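Local coordinates for protein aminoglycoside N(3)-acetyltransferase III (Serratia marcescens, PDB 7LAO) that catalyses transfer of an acetyl group from acetyl-CoA to the 3-amino group of 2-deoxystreptamine antibiotics such as gentamicin, conferring resistance to them, at residues E226-H238 with L250-L264. Residues are numbered along the deposited sequence; the frame is centred on the assembly and turned at random.
Sequences ETIAKAYVELGRH and LFEAQDIVSFGVTYL
I228 and Y232 of helix 226-233 meet G260 and I256 where the helix crosses helix 253-264, their axes 9.9 Å apart at 110°. A single knob-into-hole contact marks this crossing, in a domain of the antibiotic N-acetyltransferase family, on the two helices that flank the antiparallel strands 239-243 and 246-252 in the chain. I228 is the knob, set among F259, G260, Y263 and L264. Its CG2 lies 3.6 Å from G260 CA, for glycine, with no side chain, lets this methyl lie directly against the backbone, while CD1 reaches on to L264. Beside it the small A231 lets both the F259 and Y263 rings approach its CB.

Y232 fills the next site along the helix, a tyrosine whose largely apolar ring packs while its hydroxyl reaches a polar partner. With CG anti to the backbone N (chi1 180°), its ring is directed at helix 253-264, where I256 CG1 sits over one face, 3.8 Å from the ring centroid. The ring edge turns to the face of F259 in an offset edge-to-face pair, planes 67° apart, and the Y232 CB also rests over that phenyl face. A type I turn from V233 to G236, its glycine at positive phi, leads the chain to R237 and H238. There H238 CB packs 3.4 Å from F251 CD1, and V233 CG2 lies at the edge of the same phenyl ring.

D255, on helix 253-264, ties Y232 to R237 beyond the turn, its carboxylate suited to two donors: OD1 accepts Y232 OH at 2.7 Å on its anti lone pair, and R237 NH1 at 2.8 Å, in the guanidinium plane, on its syn lone pair, as part of a salt bridge.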
loop_
_atom_site.group_PDB
_atom_site.type_symbol
_atom_site.label_atom_id
_atom_site.label_comp_id
_atom_site.label_asym_id
_atom_site.label_seq_id
_atom_site.Cartn_x
_atom_site.Cartn_y
_atom_site.Cartn_z
ATOM N N GLU A 226 -12.743 -1.470 3.806
ATOM C CA GLU A 226 -13.632 -0.352 4.074
ATOM C C GLU A 226 -14.527 -0.635 5.278
ATOM O O GLU A 226 -14.710 0.228 6.150
ATOM C CB GLU A 226 -14.473 -0.074 2.829
ATOM C CG GLU A 226 -15.438 1.050 2.999
ATOM C CD GLU A 226 -16.016 1.529 1.666
ATOM O OE1 GLU A 226 -16.820 2.467 1.692
ATOM O OE2 GLU A 226 -15.672 0.976 0.599
ATOM N N THR A 227 -15.105 -1.835 5.336
ATOM C CA THR A 227 -15.996 -2.151 6.446
ATOM C C THR A 227 -15.249 -2.000 7.770
ATOM O O THR A 227 -15.722 -1.329 8.691
ATOM C CB THR A 227 -16.563 -3.573 6.268
ATOM O OG1 THR A 227 -17.312 -3.629 5.050
ATOM C CG2 THR A 227 -17.509 -3.972 7.416
ATOM N N ILE A 228 -14.031 -2.535 7.839
ATOM C CA ILE A 228 -13.283 -2.552 9.091
ATOM C C ILE A 228 -12.810 -1.154 9.472
ATOM O O ILE A 228 -12.903 -0.752 10.642
ATOM C CB ILE A 228 -12.104 -3.532 8.991
ATOM C CG1 ILE A 228 -12.633 -4.973 8.948
ATOM C CG2 ILE A 228 -11.199 -3.371 10.192
ATOM C CD1 ILE A 228 -11.605 -5.966 8.479
ATOM N N ALA A 229 -12.307 -0.388 8.493
ATOM C CA ALA A 229 -11.832 0.957 8.778
ATOM C C ALA A 229 -12.951 1.829 9.290
ATOM O O ALA A 229 -12.760 2.595 10.241
ATOM C CB ALA A 229 -11.209 1.585 7.524
ATOM N N LYS A 230 -14.121 1.746 8.663
ATOM C CA LYS A 230 -15.256 2.525 9.153
ATOM C C LYS A 230 -15.601 2.158 10.590
ATOM O O LYS A 230 -15.892 3.036 11.421
ATOM C CB LYS A 230 -16.472 2.319 8.254
ATOM C CG LYS A 230 -16.340 2.887 6.858
ATOM C CD LYS A 230 -17.329 2.202 5.909
ATOM C CE LYS A 230 -18.589 2.978 5.750
ATOM N NZ LYS A 230 -18.331 4.042 4.735
ATOM N N ALA A 231 -15.653 0.855 10.888
ATOM C CA ALA A 231 -15.949 0.438 12.254
ATOM C C ALA A 231 -14.862 0.904 13.209
ATOM O O ALA A 231 -15.175 1.361 14.318
ATOM C CB ALA A 231 -16.105 -1.089 12.340
ATOM N N TYR A 232 -13.581 0.880 12.764
ATOM C CA TYR A 232 -12.501 1.337 13.635
ATOM C C TYR A 232 -12.609 2.831 13.907
ATOM O O TYR A 232 -12.383 3.293 15.038
ATOM C CB TYR A 232 -11.126 1.012 13.022
ATOM C CG TYR A 232 -9.952 1.459 13.870
ATOM C CD1 TYR A 232 -9.518 0.705 14.979
ATOM C CD2 TYR A 232 -9.234 2.633 13.537
ATOM C CE1 TYR A 232 -8.413 1.134 15.774
ATOM C CE2 TYR A 232 -8.134 3.035 14.296
ATOM C CZ TYR A 232 -7.726 2.296 15.382
ATOM O OH TYR A 232 -6.673 2.777 16.135
ATOM N N VAL A 233 -12.979 3.604 12.887
ATOM C CA VAL A 233 -13.072 5.050 13.087
ATOM C C VAL A 233 -14.012 5.447 14.244
ATOM O O VAL A 233 -13.764 6.449 14.925
ATOM C CB VAL A 233 -13.456 5.713 11.748
ATOM C CG1 VAL A 233 -14.165 7.139 11.975
ATOM C CG2 VAL A 233 -12.236 5.807 10.874
ATOM N N GLU A 234 -15.052 4.646 14.539
ATOM C CA GLU A 234 -15.973 5.010 15.603
ATOM C C GLU A 234 -15.296 5.127 16.972
ATOM O O GLU A 234 -15.776 5.879 17.838
ATOM C CB GLU A 234 -17.116 4.001 15.637
ATOM C CG GLU A 234 -17.977 4.009 14.387
ATOM C CD GLU A 234 -19.242 3.161 14.546
ATOM O OE1 GLU A 234 -19.246 2.255 15.411
ATOM O OE2 GLU A 234 -20.232 3.413 13.823
ATOM N N LEU A 235 -14.168 4.418 17.189
ATOM C CA LEU A 235 -13.462 4.475 18.476
ATOM C C LEU A 235 -12.824 5.831 18.752
ATOM O O LEU A 235 -12.518 6.139 19.916
ATOM C CB LEU A 235 -12.352 3.417 18.511
ATOM C CG LEU A 235 -12.722 1.939 18.429
ATOM C CD1 LEU A 235 -11.425 1.024 18.513
ATOM C CD2 LEU A 235 -13.682 1.560 19.511
ATOM N N GLY A 236 -12.624 6.647 17.715
ATOM C CA GLY A 236 -12.071 7.973 17.936
ATOM C C GLY A 236 -10.604 7.947 18.338
ATOM O O GLY A 236 -10.130 8.894 18.972
ATOM N N ARG A 237 -9.875 6.869 18.007
ATOM C CA ARG A 237 -8.432 6.761 18.339
ATOM C C ARG A 237 -7.537 7.384 17.290
ATOM O O ARG A 237 -6.457 7.868 17.616
ATOM C CB ARG A 237 -7.987 5.287 18.464
ATOM C CG ARG A 237 -8.757 4.543 19.603
ATOM C CD ARG A 237 -8.329 3.045 19.582
ATOM N NE ARG A 237 -8.942 2.339 20.698
ATOM C CZ ARG A 237 -8.636 1.104 21.038
ATOM N NH1 ARG A 237 -7.712 0.419 20.340
ATOM N NH2 ARG A 237 -9.265 0.556 22.071
ATOM N N HIS A 238 -7.982 7.386 16.051
ATOM C CA HIS A 238 -7.221 7.918 14.930
ATOM C C HIS A 238 -7.283 9.450 14.958
ATOM O O HIS A 238 -7.988 10.035 15.768
ATOM C CB HIS A 238 -7.838 7.393 13.644
ATOM C CG HIS A 238 -9.199 7.962 13.435
ATOM N ND1 HIS A 238 -10.287 7.593 14.214
ATOM C CD2 HIS A 238 -9.628 8.968 12.632
ATOM C CE1 HIS A 238 -11.334 8.323 13.866
ATOM N NE2 HIS A 238 -10.963 9.168 12.908
ATOM N N LEU A 250 -4.880 9.801 9.950
ATOM C CA LEU A 250 -3.655 9.149 10.390
ATOM C C LEU A 250 -4.045 8.054 11.407
ATOM O O LEU A 250 -4.682 8.342 12.437
ATOM C CB LEU A 250 -2.639 10.152 10.972
ATOM C CG LEU A 250 -1.267 9.566 11.414
ATOM C CD1 LEU A 250 -0.422 9.002 10.275
ATOM C CD2 LEU A 250 -0.470 10.600 12.246
ATOM N N PHE A 251 -3.731 6.809 11.061
ATOM C CA PHE A 251 -4.025 5.593 11.841
ATOM C C PHE A 251 -2.750 4.930 12.348
ATOM O O PHE A 251 -1.763 4.786 11.606
ATOM C CB PHE A 251 -4.740 4.556 10.972
ATOM C CG PHE A 251 -6.003 5.010 10.371
ATOM C CD1 PHE A 251 -7.131 5.130 11.154
ATOM C CD2 PHE A 251 -6.104 5.268 8.997
ATOM C CE1 PHE A 251 -8.365 5.524 10.623
ATOM C CE2 PHE A 251 -7.352 5.678 8.442
ATOM C CZ PHE A 251 -8.458 5.791 9.242
ATOM N N GLU A 252 -2.794 4.421 13.587
ATOM C CA GLU A 252 -1.717 3.592 14.125
ATOM C C GLU A 252 -1.861 2.186 13.569
ATOM O O GLU A 252 -2.914 1.544 13.772
ATOM C CB GLU A 252 -1.780 3.567 15.650
ATOM C CG GLU A 252 -0.584 3.006 16.299
ATOM C CD GLU A 252 -0.917 2.155 17.519
ATOM O OE1 GLU A 252 -0.615 0.936 17.505
ATOM O OE2 GLU A 252 -1.490 2.713 18.485
ATOM N N ALA A 253 -0.811 1.673 12.895
ATOM C CA ALA A 253 -1.014 0.451 12.117
ATOM C C ALA A 253 -1.221 -0.779 13.013
ATOM O O ALA A 253 -2.045 -1.630 12.695
ATOM C CB ALA A 253 0.166 0.142 11.166
ATOM N N GLN A 254 -0.475 -0.895 14.101
ATOM C CA GLN A 254 -0.662 -2.072 14.968
ATOM C C GLN A 254 -2.091 -2.128 15.502
ATOM O O GLN A 254 -2.692 -3.202 15.629
ATOM C CB GLN A 254 0.366 -2.052 16.103
ATOM C CG GLN A 254 1.811 -2.334 15.593
ATOM C CD GLN A 254 2.976 -2.296 16.638
ATOM O OE1 GLN A 254 2.912 -1.649 17.684
ATOM N NE2 GLN A 254 4.069 -2.970 16.294
ATOM N N ASP A 255 -2.636 -0.969 15.832
ATOM C CA ASP A 255 -3.942 -0.906 16.484
ATOM C C ASP A 255 -5.071 -1.208 15.508
ATOM O O ASP A 255 -5.966 -2.004 15.820
ATOM C CB ASP A 255 -4.127 0.457 17.125
ATOM C CG ASP A 255 -5.186 0.412 18.247
ATOM O OD1 ASP A 255 -6.185 1.090 18.128
ATOM O OD2 ASP A 255 -5.034 -0.354 19.195
ATOM N N ILE A 256 -4.988 -0.696 14.284
ATOM C CA ILE A 256 -6.073 -0.966 13.352
ATOM C C ILE A 256 -6.012 -2.388 12.837
ATOM O O ILE A 256 -7.058 -2.992 12.523
ATOM C CB ILE A 256 -6.084 0.055 12.206
ATOM C CG1 ILE A 256 -7.483 0.089 11.596
ATOM C CG2 ILE A 256 -4.913 -0.259 11.146
ATOM C CD1 ILE A 256 -7.675 1.258 10.655
ATOM N N VAL A 257 -4.808 -2.972 12.759
ATOM C CA VAL A 257 -4.702 -4.367 12.390
ATOM C C VAL A 257 -5.266 -5.235 13.512
ATOM O O VAL A 257 -5.997 -6.198 13.266
ATOM C CB VAL A 257 -3.231 -4.702 12.060
ATOM C CG1 VAL A 257 -2.964 -6.223 12.126
ATOM C CG2 VAL A 257 -2.914 -4.165 10.680
ATOM N N SER A 258 -4.921 -4.926 14.759
ATOM C CA SER A 258 -5.445 -5.719 15.885
ATOM C C SER A 258 -6.977 -5.617 15.953
ATOM O O SER A 258 -7.685 -6.623 16.094
ATOM C CB SER A 258 -4.819 -5.215 17.177
ATOM O OG SER A 258 -5.359 -5.917 18.274
ATOM N N PHE A 259 -7.498 -4.395 15.751
ATOM C CA PHE A 259 -8.940 -4.222 15.662
ATOM C C PHE A 259 -9.515 -5.076 14.550
ATOM O O PHE A 259 -10.536 -5.740 14.724
ATOM C CB PHE A 259 -9.294 -2.754 15.407
ATOM C CG PHE A 259 -10.770 -2.543 15.224
ATOM C CD1 PHE A 259 -11.373 -2.604 13.969
ATOM C CD2 PHE A 259 -11.584 -2.361 16.351
ATOM C CE1 PHE A 259 -12.816 -2.422 13.880
ATOM C CE2 PHE A 259 -12.953 -2.165 16.219
ATOM C CZ PHE A 259 -13.545 -2.210 14.996
ATOM N N GLY A 260 -8.886 -5.037 13.384
ATOM C CA GLY A 260 -9.397 -5.769 12.240
ATOM C C GLY A 260 -9.432 -7.272 12.482
ATOM O O GLY A 260 -10.389 -7.947 12.089
ATOM N N VAL A 261 -8.413 -7.807 13.160
ATOM C CA VAL A 261 -8.409 -9.242 13.448
ATOM C C VAL A 261 -9.547 -9.571 14.421
ATOM O O VAL A 261 -10.292 -10.536 14.226
ATOM C CB VAL A 261 -7.020 -9.681 13.982
ATOM C CG1 VAL A 261 -7.006 -11.176 14.398
ATOM C CG2 VAL A 261 -5.942 -9.485 12.937
ATOM N N THR A 262 -9.712 -8.745 15.458
ATOM C CA THR A 262 -10.793 -8.906 16.423
ATOM C C THR A 262 -12.158 -8.831 15.742
ATOM O O THR A 262 -13.037 -9.663 15.982
ATOM C CB THR A 262 -10.680 -7.793 17.480
ATOM O OG1 THR A 262 -9.389 -7.850 18.096
ATOM C CG2 THR A 262 -11.774 -7.911 18.549
ATOM N N TYR A 263 -12.361 -7.783 14.938
ATOM C CA TYR A 263 -13.580 -7.616 14.153
ATOM C C TYR A 263 -13.877 -8.859 13.330
ATOM O O TYR A 263 -15.002 -9.370 13.335
ATOM C CB TYR A 263 -13.426 -6.388 13.214
ATOM C CG TYR A 263 -14.715 -6.073 12.442
ATOM C CD1 TYR A 263 -15.653 -5.186 12.958
ATOM C CD2 TYR A 263 -15.012 -6.704 11.225
ATOM C CE1 TYR A 263 -16.869 -4.893 12.279
ATOM C CE2 TYR A 263 -16.232 -6.427 10.544
ATOM C CZ TYR A 263 -17.143 -5.521 11.078
ATOM O OH TYR A 263 -18.321 -5.259 10.412
ATOM N N LEU A 264 -12.886 -9.335 12.570
ATOM C CA LEU A 264 -13.136 -10.485 11.705
ATOM C C LEU A 264 -13.449 -11.739 12.523
ATOM O O LEU A 264 -14.279 -12.569 12.117
ATOM C CB LEU A 264 -11.940 -10.721 10.777
ATOM C CG LEU A 264 -11.800 -9.746 9.587
ATOM C CD1 LEU A 264 -10.449 -9.882 8.893
ATOM C CD2 LEU A 264 -12.930 -9.924 8.567
#